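Local coordinates for spore coat polysaccharide biosynthesis protein spsE (Bacillus subtilis, PDB 1VLI), which probably acts as an N-acylneuraminate-9-phosphate synthase-like enzyme in the biosynthesis of the spore coat polysaccharide, at residues Y203-V208 with T302-E307; A168-V173 with P210-A215; M161-A166 with I188-C193; V238-K243 with K289-K294. All coordinates share one frame; numbering follows the deposited sequence.

Interaction 1: residues Y203-V208 with T302-E307; sequences YSNLSV and TTTAIE
Two first torsions set up this contact: Tyr203 (chi1 -65°) holds CG opposite its carbonyl carbon, and Ile306 (chi1 58°) tucks CG1 between its own N and carbonyl carbon, which lays the isoleucine over one face of the phenol ring. The CH-pi assignment rests on Ile306 CG1, which lies 3.8 Å from the centroid of the Tyr203 ring and only 8° off the ring normal. From there the isoleucine spreads two ways: CD1 comes to 3.6 Å from Tyr203 CD2, near the root of the ring, while CG2 lies 3.6 Å from Tyr203 CZ, close to the hydroxyl end. Ala305 CB meets the ring obliquely, 4.1 Å from Tyr203 CE1. Further along, Thr304 CG2 packs 3.7 Å from Asn205 ND2, in an amide whose OD1 is bonded to Ser298 N. Thr304 is itself fixed by Glu307 OE1, which accepts from Thr304 N at 3.0 Å through its anti lone pair and from Thr304 OG1 at 2.6 Å from above the carboxylate plane. With an alanine at Tyr203, Ile306 would probably lose its aromatic platform and a gap would open beside Ala305. The contact joins the loop after barrel strand 188-193 to the loop preceding helix 310-313. No hydrogen bond crosses it, which implies cohesion by dispersion and CH-pi packing, with the polar bonds fixing the turn from Thr304 to Glu307.

Interaction 2: residues A168-V173 with P210-A215; sequences AEISDV and PMLAAA
Ile170, following the N-cap residue Glu169 as the first residue of helix 170-181, makes most of this contact through a single methyl. Its CG1 extends opposite the backbone N (chi1 -168°), carrying CD1 across to the helix at 210-215, where it lies 3.7 Å from Leu212 CD2 and 3.9 Å from SE of Met211, which is a selenomethionine whose chain bends at chi2 and chi3. The same CD1 comes to 4.3 Å from Ala215 CB, so it sits among three side chains of one helical face. These are neighbouring helices on the outside of the TIM barrel of the NeuB family: helix 170-181 follows strand 161-164, and helix 208-215 precedes strand 220-225, on whose Ile221 Leu212 also rests. Further on, Asp172 turns back to the helix start; its OD2 receives Glu169 N at 2.8 Å in a nearly straight bond (170° at the hydrogen), on the anti side and 22° out of the carboxylate plane. Its OD1 forms a salt bridge with Arg311. One turn after Ile170, Val173 CG1 comes within 4.4 Å of Leu212 CD2, a looser approach at the more buried end. Phe216 touches both Ile170 and Val173.

Interaction 3: residues M161-A166 with I188-C193; sequences MIFSTA and IAIMHC
Phe163 points its ring along Ile190 of the neighbouring strand, with chi1 74° placing CG between the backbone N and carbonyl carbon. Beyond CB and CG, the CD2 side of the ring lies near Ala189 O. CE2 then comes to 3.7 Å from Ile188 CG2, and on the other flank CE1 approaches Ile190 CG2. At the tip, CZ is 3.7 Å from Ile190 CG1, the two side chains lying side by side and pointing the same way. The ring meets both isoleucines obliquely. Below it the backbones pair in parallel register: Ala189 N bonds to Met161 O at 2.8 Å, Phe163 N to Ala189 O at 2.9 Å and Met191 N to Phe163 O at 2.7 Å. Where strand 161-164 gives out, Thr165 OG1 donates to Met191 O at 2.7 Å, tilted 19° from the carbonyl plane, and also bonds Lys301 NZ. On the other face of the sheet Ile162 CG2 packs 3.5 Å from CG of the selenomethionine Met191. Cys193 lies about 6 Å by its side chain from the bound zinc, whose site includes His226 and His248. With helix 170-181 connecting them, the two strands form a beta-alpha-beta crossover, the repeating unit of the TIM barrel.

Interaction 4: residues V238-K243 with K289-K294; sequences VRLGAK and KPVSEK
A Schellman motif ends helix 232-239, and the residues at that end, Arg239 and Leu240, pack on the loop segment Lys289-Val291 that leads to helix 293-296. Its signature is in the backbone: Gly241, at the C-prime position with positive phi (106°), bonds N to Val238 O at 2.9 Å, and Ala242 N reaches back to Ala237 O. Arg239 CD passes 3.4 Å from Lys289 CB, and the bend at chi3 beyond it turns the guanidinium along the loop. Lys289 CD then lies 3.9 Å above one face of that group, offset toward the rim. At the guanidinium edge Pro290 O is 2.8 Å from Arg239 NH1, yet the angle is too poor for a hydrogen bond, and Arg239 NE is buried by the contact with no partner in the model. Lys289 NZ lies 6.2 Å from Arg239 NE, not in contact, and makes a long, weak ion pair with Glu282. Helix 266-285 touches the arginine as well, through Thr279 and Leu283. Replacing Arg239 by an alanine would probably strip the aliphatic chain of Lys289 of its flat neighbour and open a gap beside Val291. Leu240 extends the apolar part and also touches Leu206 and Leu296. Val291 CG2 lies between the two partners, 3.4 Å from Arg239 NH1 and, tip to tip, 4.1 Å from Leu240 CD1.

Overall arrangement
Interaction 3 is the core contact, all its touching residues buried, with backbone hydrogen bonds and one from Thr165 crossing it, whereas interactions 1 and 4 are surface contacts without a hydrogen bond across them. Interaction 2 stands between, partly buried and wholly apolar, and rests on interaction 3 from outside: Val173 touches Phe163, Thr165 and Ile190. Helix 170-181, used by interaction 2, joins the two strands of interaction 3. Interaction 1 is probably hydrogen-bonded to interactions 3 and 2, Ser204 O with His192 NE2 and Thr302 OG1 with Glu169 OE2. Interaction 4 meets it only by packing of Leu206 on Leu240. Thus strand pairing serves the barrel wall, methyl packing its helices, and CH-pi or aliphatic packing against a guanidinium the peripheral loops.

Interaction 1: residues Y203-V208 with T302-E307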
loop_
_atom_site.group_PDB
_atom_site.type_symbol
_atom_site.label_atom_id
_atom_site.label_comp_id
_atom_site.label_asym_id
_atom_site.label_seq_id
_atom_site.Cartn_x
_atom_site.Cartn_y
_atom_site.Cartn_z
ATOM N N TYR A 203 13.471 0.762 -14.730
ATOM C CA TYR A 203 12.341 -0.036 -14.282
ATOM C C TYR A 203 11.106 0.764 -13.867
ATOM O O TYR A 203 10.114 0.185 -13.412
ATOM C CB TYR A 203 12.762 -1.006 -13.172
ATOM C CG TYR A 203 13.749 -2.045 -13.647
ATOM C CD1 TYR A 203 13.342 -3.109 -14.473
ATOM C CD2 TYR A 203 15.100 -1.956 -13.299
ATOM C CE1 TYR A 203 14.261 -4.063 -14.920
ATOM C CE2 TYR A 203 16.023 -2.906 -13.735
ATOM C CZ TYR A 203 15.598 -3.951 -14.542
ATOM O OH TYR A 203 16.517 -4.880 -14.966
ATOM N N SER A 204 11.152 2.077 -14.055
ATOM C CA SER A 204 10.045 2.963 -13.678
ATOM C C SER A 204 8.736 2.659 -14.409
ATOM O O SER A 204 7.660 2.749 -13.807
ATOM C CB SER A 204 10.426 4.412 -13.937
ATOM O OG SER A 204 11.641 4.712 -13.284
ATOM N N ASN A 205 8.841 2.327 -15.699
ATOM C CA ASN A 205 7.702 2.211 -16.599
ATOM C C ASN A 205 6.629 3.272 -16.371
ATOM O O ASN A 205 5.469 2.942 -16.163
ATOM C CB ASN A 205 7.094 0.808 -16.527
ATOM C CG ASN A 205 8.026 -0.256 -17.092
ATOM O OD1 ASN A 205 8.331 -0.298 -18.318
ATOM N ND2 ASN A 205 8.480 -1.137 -16.209
ATOM N N LEU A 206 7.012 4.539 -16.444
ATOM C CA LEU A 206 6.069 5.647 -16.211
ATOM C C LEU A 206 4.917 5.787 -17.225
ATOM O O LEU A 206 3.899 6.426 -16.924
ATOM C CB LEU A 206 6.823 6.973 -16.074
ATOM C CG LEU A 206 7.856 7.135 -14.959
ATOM C CD1 LEU A 206 8.182 8.608 -14.747
ATOM C CD2 LEU A 206 7.334 6.539 -13.661
ATOM N N SER A 207 5.061 5.204 -18.429
ATOM C CA SER A 207 3.944 5.236 -19.382
ATOM C C SER A 207 2.703 4.522 -18.806
ATOM O O SER A 207 1.605 4.667 -19.318
ATOM C CB SER A 207 4.336 4.669 -20.755
ATOM O OG SER A 207 4.941 3.409 -20.587
ATOM N N VAL A 208 2.880 3.795 -17.710
ATOM C CA VAL A 208 1.789 3.150 -17.038
ATOM C C VAL A 208 0.811 4.139 -16.417
ATOM O O VAL A 208 -0.396 3.862 -16.326
ATOM C CB VAL A 208 2.322 2.202 -15.955
ATOM C CG1 VAL A 208 1.228 1.816 -14.939
ATOM C CG2 VAL A 208 2.931 0.975 -16.584
ATOM N N THR A 302 2.320 -4.668 -15.823
ATOM C CA THR A 302 2.807 -6.020 -15.540
ATOM C C THR A 302 3.962 -6.026 -14.508
ATOM O O THR A 302 4.491 -4.983 -14.177
ATOM C CB THR A 302 3.207 -6.738 -16.871
ATOM O OG1 THR A 302 3.505 -8.106 -16.596
ATOM C CG2 THR A 302 4.505 -6.175 -17.473
ATOM N N THR A 303 4.343 -7.200 -14.006
ATOM C CA THR A 303 5.529 -7.332 -13.145
ATOM C C THR A 303 6.853 -7.130 -13.930
ATOM O O THR A 303 6.938 -7.469 -15.126
ATOM C CB THR A 303 5.478 -8.696 -12.410
ATOM O OG1 THR A 303 6.438 -8.715 -11.343
ATOM C CG2 THR A 303 5.884 -9.844 -13.338
ATOM N N THR A 304 7.875 -6.567 -13.278
ATOM C CA THR A 304 9.157 -6.291 -13.961
ATOM C C THR A 304 10.128 -7.491 -13.949
ATOM O O THR A 304 9.888 -8.494 -13.258
ATOM C CB THR A 304 9.860 -4.992 -13.425
ATOM O OG1 THR A 304 10.033 -5.075 -12.004
ATOM C CG2 THR A 304 8.990 -3.737 -13.637
ATOM N N ALA A 305 11.203 -7.384 -14.739
ATOM C CA ALA A 305 12.300 -8.361 -14.726
ATOM C C ALA A 305 12.934 -8.540 -13.329
ATOM O O ALA A 305 13.329 -9.655 -12.986
ATOM C CB ALA A 305 13.362 -8.010 -15.777
ATOM N N ILE A 306 13.001 -7.454 -12.535
ATOM C CA ILE A 306 13.549 -7.461 -11.144
ATOM C C ILE A 306 12.527 -7.748 -10.013
ATOM O O ILE A 306 12.906 -7.880 -8.840
ATOM C CB ILE A 306 14.358 -6.152 -10.818
ATOM C CG1 ILE A 306 13.484 -4.905 -11.003
ATOM C CG2 ILE A 306 15.671 -6.097 -11.619
ATOM C CD1 ILE A 306 13.988 -3.672 -10.292
ATOM N N GLU A 307 11.243 -7.826 -10.367
ATOM C CA GLU A 307 10.201 -8.311 -9.448
ATOM C C GLU A 307 9.889 -9.806 -9.720
ATOM O O GLU A 307 9.994 -10.638 -8.818
ATOM C CB GLU A 307 8.934 -7.428 -9.516
ATOM C CG GLU A 307 9.089 -6.011 -8.948
ATOM C CD GLU A 307 8.062 -5.013 -9.499
ATOM O OE1 GLU A 307 7.819 -4.972 -10.727
ATOM O OE2 GLU A 307 7.495 -4.247 -8.703
#

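Interaction 2: residues A168-V173 with P210-A215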
loop_
_atom_site.group_PDB
_atom_site.type_symbol
_atom_site.label_atom_id
_atom_site.label_comp_id
_atom_site.label_asym_id
_atom_site.label_seq_id
_atom_site.Cartn_x
_atom_site.Cartn_y
_atom_site.Cartn_z
ATOM N N ALA A 168 1.351 -6.027 -10.567
ATOM C CA ALA A 168 -0.048 -6.312 -10.866
ATOM C C ALA A 168 -0.241 -6.229 -12.359
ATOM O O ALA A 168 0.518 -5.559 -13.047
ATOM C CB ALA A 168 -0.966 -5.316 -10.171
ATOM N N GLU A 169 -1.254 -6.919 -12.857
ATOM C CA GLU A 169 -1.705 -6.690 -14.206
ATOM C C GLU A 169 -3.013 -5.928 -14.136
ATOM O O GLU A 169 -3.533 -5.663 -13.038
ATOM C CB GLU A 169 -1.830 -8.009 -14.927
ATOM C CG GLU A 169 -0.480 -8.682 -14.971
ATOM C CD GLU A 169 -0.355 -9.615 -16.136
ATOM O OE1 GLU A 169 -1.191 -10.531 -16.263
ATOM O OE2 GLU A 169 0.585 -9.421 -16.920
ATOM N N ILE A 170 -3.532 -5.548 -15.296
ATOM C CA ILE A 170 -4.683 -4.650 -15.364
ATOM C C ILE A 170 -5.955 -5.241 -14.704
ATOM O O ILE A 170 -6.743 -4.530 -14.053
ATOM C CB ILE A 170 -4.864 -4.109 -16.823
ATOM C CG1 ILE A 170 -5.864 -2.954 -16.896
ATOM C CG2 ILE A 170 -5.207 -5.218 -17.828
ATOM C CD1 ILE A 170 -5.357 -1.669 -16.354
ATOM N N SER A 171 -6.102 -6.555 -14.802
ATOM C CA SER A 171 -7.249 -7.221 -14.242
ATOM C C SER A 171 -7.241 -7.207 -12.715
ATOM O O SER A 171 -8.301 -7.113 -12.106
ATOM C CB SER A 171 -7.326 -8.641 -14.778
ATOM O OG SER A 171 -6.046 -9.225 -14.701
ATOM N N ASP A 172 -6.063 -7.276 -12.095
ATOM C CA ASP A 172 -5.970 -7.145 -10.614
ATOM C C ASP A 172 -6.358 -5.739 -10.167
ATOM O O ASP A 172 -7.027 -5.540 -9.116
ATOM C CB ASP A 172 -4.543 -7.430 -10.120
ATOM C CG ASP A 172 -3.929 -8.681 -10.756
ATOM O OD1 ASP A 172 -4.572 -9.740 -10.708
ATOM O OD2 ASP A 172 -2.811 -8.693 -11.319
ATOM N N VAL A 173 -5.933 -4.759 -10.966
ATOM C CA VAL A 173 -6.194 -3.368 -10.643
ATOM C C VAL A 173 -7.711 -3.157 -10.738
ATOM O O VAL A 173 -8.358 -2.600 -9.819
ATOM C CB VAL A 173 -5.389 -2.456 -11.542
ATOM C CG1 VAL A 173 -5.726 -1.041 -11.325
ATOM C CG2 VAL A 173 -3.929 -2.622 -11.264
ATOM N N PRO A 210 -0.398 7.435 -17.379
ATOM C CA PRO A 210 -1.484 7.745 -18.338
ATOM C C PRO A 210 -2.367 6.589 -18.777
ATOM O O PRO A 210 -3.569 6.785 -18.927
ATOM C CB PRO A 210 -0.776 8.415 -19.547
ATOM C CG PRO A 210 0.659 8.207 -19.347
ATOM C CD PRO A 210 0.893 7.994 -17.833
HETATM N N MSE A 211 -1.811 5.394 -18.949
HETATM C CA MSE A 211 -2.613 4.236 -19.297
HETATM C C MSE A 211 -3.658 3.982 -18.201
HETATM O O MSE A 211 -4.858 3.882 -18.490
HETATM C CB MSE A 211 -1.714 3.013 -19.439
HETATM C CG MSE A 211 -2.404 1.784 -19.955
HETATM SE SE MSE A 211 -3.277 0.755 -18.590
HETATM C CE MSE A 211 -1.660 -0.023 -17.633
ATOM N N LEU A 212 -3.218 3.875 -16.942
ATOM C CA LEU A 212 -4.188 3.700 -15.841
ATOM C C LEU A 212 -5.213 4.822 -15.753
ATOM O O LEU A 212 -6.365 4.586 -15.471
ATOM C CB LEU A 212 -3.516 3.520 -14.479
ATOM C CG LEU A 212 -2.684 2.256 -14.328
ATOM C CD1 LEU A 212 -2.015 2.282 -12.982
ATOM C CD2 LEU A 212 -3.503 0.924 -14.567
ATOM N N ALA A 213 -4.804 6.033 -16.030
ATOM C CA ALA A 213 -5.704 7.174 -15.872
ATOM C C ALA A 213 -6.843 7.129 -16.892
ATOM O O ALA A 213 -8.002 7.427 -16.582
ATOM C CB ALA A 213 -4.925 8.490 -15.999
ATOM N N ALA A 214 -6.508 6.767 -18.127
ATOM C CA ALA A 214 -7.527 6.576 -19.131
ATOM C C ALA A 214 -8.344 5.345 -18.796
ATOM O O ALA A 214 -9.565 5.381 -18.883
ATOM C CB ALA A 214 -6.906 6.492 -20.534
ATOM N N ALA A 215 -7.693 4.275 -18.345
ATOM C CA ALA A 215 -8.414 3.017 -18.039
ATOM C C ALA A 215 -9.401 3.116 -16.877
ATOM O O ALA A 215 -10.421 2.424 -16.895
ATOM C CB ALA A 215 -7.435 1.818 -17.832
#

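Interaction 3: residues M161-A166 with I188-C193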
loop_
_atom_site.group_PDB
_atom_site.type_symbol
_atom_site.label_atom_id
_atom_site.label_comp_id
_atom_site.label_asym_id
_atom_site.label_seq_id
_atom_site.Cartn_x
_atom_site.Cartn_y
_atom_site.Cartn_z
HETATM N N MSE A 161 -9.280 5.676 -0.083
HETATM C CA MSE A 161 -8.478 4.481 -0.160
HETATM C C MSE A 161 -7.407 4.618 -1.186
HETATM O O MSE A 161 -7.671 5.092 -2.300
HETATM C CB MSE A 161 -9.380 3.344 -0.435
HETATM C CG MSE A 161 -10.029 2.966 0.867
HETATM SE SE MSE A 161 -11.071 1.463 0.859
HETATM C CE MSE A 161 -9.755 0.024 0.438
ATOM N N ILE A 162 -6.179 4.308 -0.783
ATOM C CA ILE A 162 -5.035 4.391 -1.696
ATOM C C ILE A 162 -4.479 3.006 -1.841
ATOM O O ILE A 162 -4.085 2.410 -0.827
ATOM C CB ILE A 162 -3.944 5.289 -1.121
ATOM C CG1 ILE A 162 -4.517 6.646 -0.714
ATOM C CG2 ILE A 162 -2.801 5.462 -2.128
ATOM C CD1 ILE A 162 -3.556 7.464 0.120
ATOM N N PHE A 163 -4.468 2.463 -3.059
ATOM C CA PHE A 163 -3.888 1.125 -3.200
ATOM C C PHE A 163 -2.746 1.058 -4.203
ATOM O O PHE A 163 -2.723 1.790 -5.181
ATOM C CB PHE A 163 -4.940 0.025 -3.337
ATOM C CG PHE A 163 -5.634 -0.025 -4.670
ATOM C CD1 PHE A 163 -5.061 -0.721 -5.766
ATOM C CD2 PHE A 163 -6.889 0.556 -4.829
ATOM C CE1 PHE A 163 -5.725 -0.825 -6.957
ATOM C CE2 PHE A 163 -7.560 0.474 -6.057
ATOM C CZ PHE A 163 -6.986 -0.234 -7.117
ATOM N N SER A 164 -1.762 0.223 -3.901
ATOM C CA SER A 164 -0.571 0.157 -4.685
ATOM C C SER A 164 -0.647 -1.026 -5.645
ATOM O O SER A 164 -1.440 -1.943 -5.456
ATOM C CB SER A 164 0.614 0.062 -3.749
ATOM O OG SER A 164 1.058 1.372 -3.409
ATOM N N THR A 165 0.166 -1.013 -6.679
ATOM C CA THR A 165 0.013 -2.017 -7.730
ATOM C C THR A 165 1.304 -2.679 -8.213
ATOM O O THR A 165 1.391 -3.056 -9.398
ATOM C CB THR A 165 -0.696 -1.383 -8.941
ATOM O OG1 THR A 165 0.125 -0.340 -9.473
ATOM C CG2 THR A 165 -2.003 -0.668 -8.530
ATOM N N ALA A 166 2.303 -2.836 -7.340
ATOM C CA ALA A 166 3.554 -3.469 -7.774
ATOM C C ALA A 166 3.279 -4.874 -8.259
ATOM O O ALA A 166 2.597 -5.660 -7.577
ATOM C CB ALA A 166 4.580 -3.506 -6.674
ATOM N N ILE A 188 -11.140 6.691 -4.463
ATOM C CA ILE A 188 -10.083 5.696 -4.697
ATOM C C ILE A 188 -8.906 6.343 -5.406
ATOM O O ILE A 188 -9.108 7.157 -6.296
ATOM C CB ILE A 188 -10.640 4.568 -5.552
ATOM C CG1 ILE A 188 -11.814 3.915 -4.851
ATOM C CG2 ILE A 188 -9.569 3.536 -5.900
ATOM C CD1 ILE A 188 -12.623 3.000 -5.769
ATOM N N ALA A 189 -7.685 6.013 -4.970
ATOM C CA ALA A 189 -6.438 6.435 -5.637
ATOM C C ALA A 189 -5.628 5.165 -5.875
ATOM O O ALA A 189 -5.562 4.295 -4.993
ATOM C CB ALA A 189 -5.642 7.422 -4.802
ATOM N N ILE A 190 -5.010 5.072 -7.048
ATOM C CA ILE A 190 -4.301 3.851 -7.472
ATOM C C ILE A 190 -2.853 4.258 -7.692
ATOM O O ILE A 190 -2.601 5.134 -8.495
ATOM C CB ILE A 190 -4.909 3.331 -8.804
ATOM C CG1 ILE A 190 -6.419 3.076 -8.645
ATOM C CG2 ILE A 190 -4.179 2.067 -9.292
ATOM C CD1 ILE A 190 -7.094 2.461 -9.849
HETATM N N MSE A 191 -1.907 3.659 -6.959
HETATM C CA MSE A 191 -0.498 4.019 -7.121
HETATM C C MSE A 191 0.181 3.026 -8.066
HETATM O O MSE A 191 0.071 1.834 -7.888
HETATM C CB MSE A 191 0.245 4.019 -5.804
HETATM C CG MSE A 191 -0.447 4.815 -4.636
HETATM SE SE MSE A 191 -0.458 6.704 -4.992
HETATM C CE MSE A 191 1.369 7.134 -4.450
ATOM N N HIS A 192 0.889 3.527 -9.057
ATOM C CA HIS A 192 1.843 2.718 -9.800
ATOM C C HIS A 192 3.097 2.626 -8.968
ATOM O O HIS A 192 3.415 3.552 -8.238
ATOM C CB HIS A 192 2.156 3.366 -11.153
ATOM C CG HIS A 192 3.281 2.710 -11.887
ATOM N ND1 HIS A 192 3.319 1.351 -12.131
ATOM C CD2 HIS A 192 4.405 3.225 -12.436
ATOM C CE1 HIS A 192 4.412 1.064 -12.814
ATOM N NE2 HIS A 192 5.082 2.182 -13.019
ATOM N N CYS A 193 3.841 1.541 -9.117
ATOM C CA CYS A 193 4.860 1.230 -8.159
ATOM C C CYS A 193 5.727 0.076 -8.635
ATOM O O CYS A 193 5.225 -0.835 -9.272
ATOM C CB CYS A 193 4.125 0.802 -6.889
ATOM S SG CYS A 193 5.227 0.434 -5.561
#

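Interaction 4: residues V238-K243 with K289-K294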
loop_
_atom_site.group_PDB
_atom_site.type_symbol
_atom_site.label_atom_id
_atom_site.label_comp_id
_atom_site.label_asym_id
_atom_site.label_seq_id
_atom_site.Cartn_x
_atom_site.Cartn_y
_atom_site.Cartn_z
ATOM N N VAL A 238 4.895 13.457 -12.436
ATOM C CA VAL A 238 3.979 14.579 -12.290
ATOM C C VAL A 238 3.638 15.141 -13.660
ATOM O O VAL A 238 2.469 15.405 -13.961
ATOM C CB VAL A 238 4.585 15.686 -11.373
ATOM C CG1 VAL A 238 3.876 17.049 -11.543
ATOM C CG2 VAL A 238 4.542 15.239 -9.935
ATOM N N ARG A 239 4.638 15.293 -14.517
ATOM C CA ARG A 239 4.336 15.837 -15.837
ATOM C C ARG A 239 3.723 14.818 -16.811
ATOM O O ARG A 239 3.365 15.179 -17.913
ATOM C CB ARG A 239 5.455 16.737 -16.394
ATOM C CG ARG A 239 6.522 16.131 -17.263
ATOM C CD ARG A 239 7.697 17.118 -17.528
ATOM N NE ARG A 239 8.774 16.841 -16.585
ATOM C CZ ARG A 239 9.807 16.018 -16.815
ATOM N NH1 ARG A 239 9.962 15.408 -18.015
ATOM N NH2 ARG A 239 10.698 15.814 -15.828
ATOM N N LEU A 240 3.563 13.574 -16.356
ATOM C CA LEU A 240 2.748 12.565 -17.019
ATOM C C LEU A 240 1.384 12.420 -16.357
ATOM O O LEU A 240 0.666 11.516 -16.700
ATOM C CB LEU A 240 3.432 11.191 -17.006
ATOM C CG LEU A 240 4.451 11.038 -18.133
ATOM C CD1 LEU A 240 5.330 9.834 -17.952
ATOM C CD2 LEU A 240 3.753 10.969 -19.448
ATOM N N GLY A 241 1.054 13.283 -15.393
ATOM C CA GLY A 241 -0.289 13.360 -14.845
ATOM C C GLY A 241 -0.504 12.784 -13.449
ATOM O O GLY A 241 -1.639 12.774 -12.963
ATOM N N ALA A 242 0.541 12.253 -12.806
ATOM C CA ALA A 242 0.398 11.652 -11.445
ATOM C C ALA A 242 -0.149 12.706 -10.472
ATOM O O ALA A 242 0.244 13.847 -10.547
ATOM C CB ALA A 242 1.760 11.144 -10.936
ATOM N N LYS A 243 -1.055 12.343 -9.578
ATOM C CA LYS A 243 -1.619 13.345 -8.641
ATOM C C LYS A 243 -1.261 13.118 -7.150
ATOM O O LYS A 243 -1.658 13.905 -6.271
ATOM C CB LYS A 243 -3.138 13.457 -8.831
ATOM C CG LYS A 243 -3.588 13.739 -10.266
ATOM C CD LYS A 243 -3.066 15.087 -10.761
ATOM C CE LYS A 243 -3.630 16.266 -9.972
ATOM N NZ LYS A 243 -3.313 17.580 -10.636
ATOM N N LYS A 289 7.993 19.842 -21.748
ATOM C CA LYS A 289 8.969 18.874 -21.178
ATOM C C LYS A 289 8.707 17.375 -21.379
ATOM O O LYS A 289 7.949 16.760 -20.604
ATOM C CB LYS A 289 9.321 19.202 -19.729
ATOM C CG LYS A 289 10.790 19.629 -19.520
ATOM C CD LYS A 289 11.033 19.696 -17.959
ATOM C CE LYS A 289 12.416 20.347 -17.685
ATOM N NZ LYS A 289 12.306 21.923 -17.396
ATOM N N PRO A 290 9.364 16.778 -22.388
ATOM C CA PRO A 290 9.197 15.347 -22.692
ATOM C C PRO A 290 9.789 14.472 -21.587
ATOM O O PRO A 290 10.483 14.984 -20.699
ATOM C CB PRO A 290 10.003 15.168 -23.987
ATOM C CG PRO A 290 10.212 16.536 -24.508
ATOM C CD PRO A 290 10.352 17.395 -23.283
ATOM N N VAL A 291 9.505 13.168 -21.622
ATOM C CA VAL A 291 10.074 12.224 -20.640
ATOM C C VAL A 291 10.869 11.178 -21.422
ATOM O O VAL A 291 10.395 10.709 -22.444
ATOM C CB VAL A 291 8.962 11.545 -19.803
ATOM C CG1 VAL A 291 9.499 10.338 -19.045
ATOM C CG2 VAL A 291 8.295 12.555 -18.881
ATOM N N SER A 292 12.060 10.825 -20.932
ATOM C CA SER A 292 12.971 9.901 -21.619
ATOM C C SER A 292 12.390 8.505 -21.919
ATOM O O SER A 292 11.490 8.021 -21.230
ATOM C CB SER A 292 14.304 9.779 -20.861
ATOM O OG SER A 292 14.209 8.942 -19.718
ATOM N N GLU A 293 12.915 7.875 -22.973
ATOM C CA GLU A 293 12.596 6.487 -23.312
ATOM C C GLU A 293 12.827 5.562 -22.133
ATOM O O GLU A 293 12.123 4.561 -21.977
ATOM C CB GLU A 293 13.517 6.020 -24.416
ATOM C CG GLU A 293 12.900 4.963 -25.297
ATOM C CD GLU A 293 11.902 5.572 -26.259
ATOM O OE1 GLU A 293 10.740 5.809 -25.835
ATOM O OE2 GLU A 293 12.292 5.818 -27.429
ATOM N N LYS A 294 13.835 5.915 -21.324
ATOM C CA LYS A 294 14.345 5.088 -20.248
ATOM C C LYS A 294 13.321 5.106 -19.131
ATOM O O LYS A 294 13.025 4.068 -18.566
ATOM C CB LYS A 294 15.730 5.590 -19.781
ATOM C CG LYS A 294 16.347 4.807 -18.586
ATOM C CD LYS A 294 17.889 4.877 -18.479
ATOM C CE LYS A 294 18.427 6.264 -18.032
ATOM N NZ LYS A 294 18.214 6.619 -16.579
#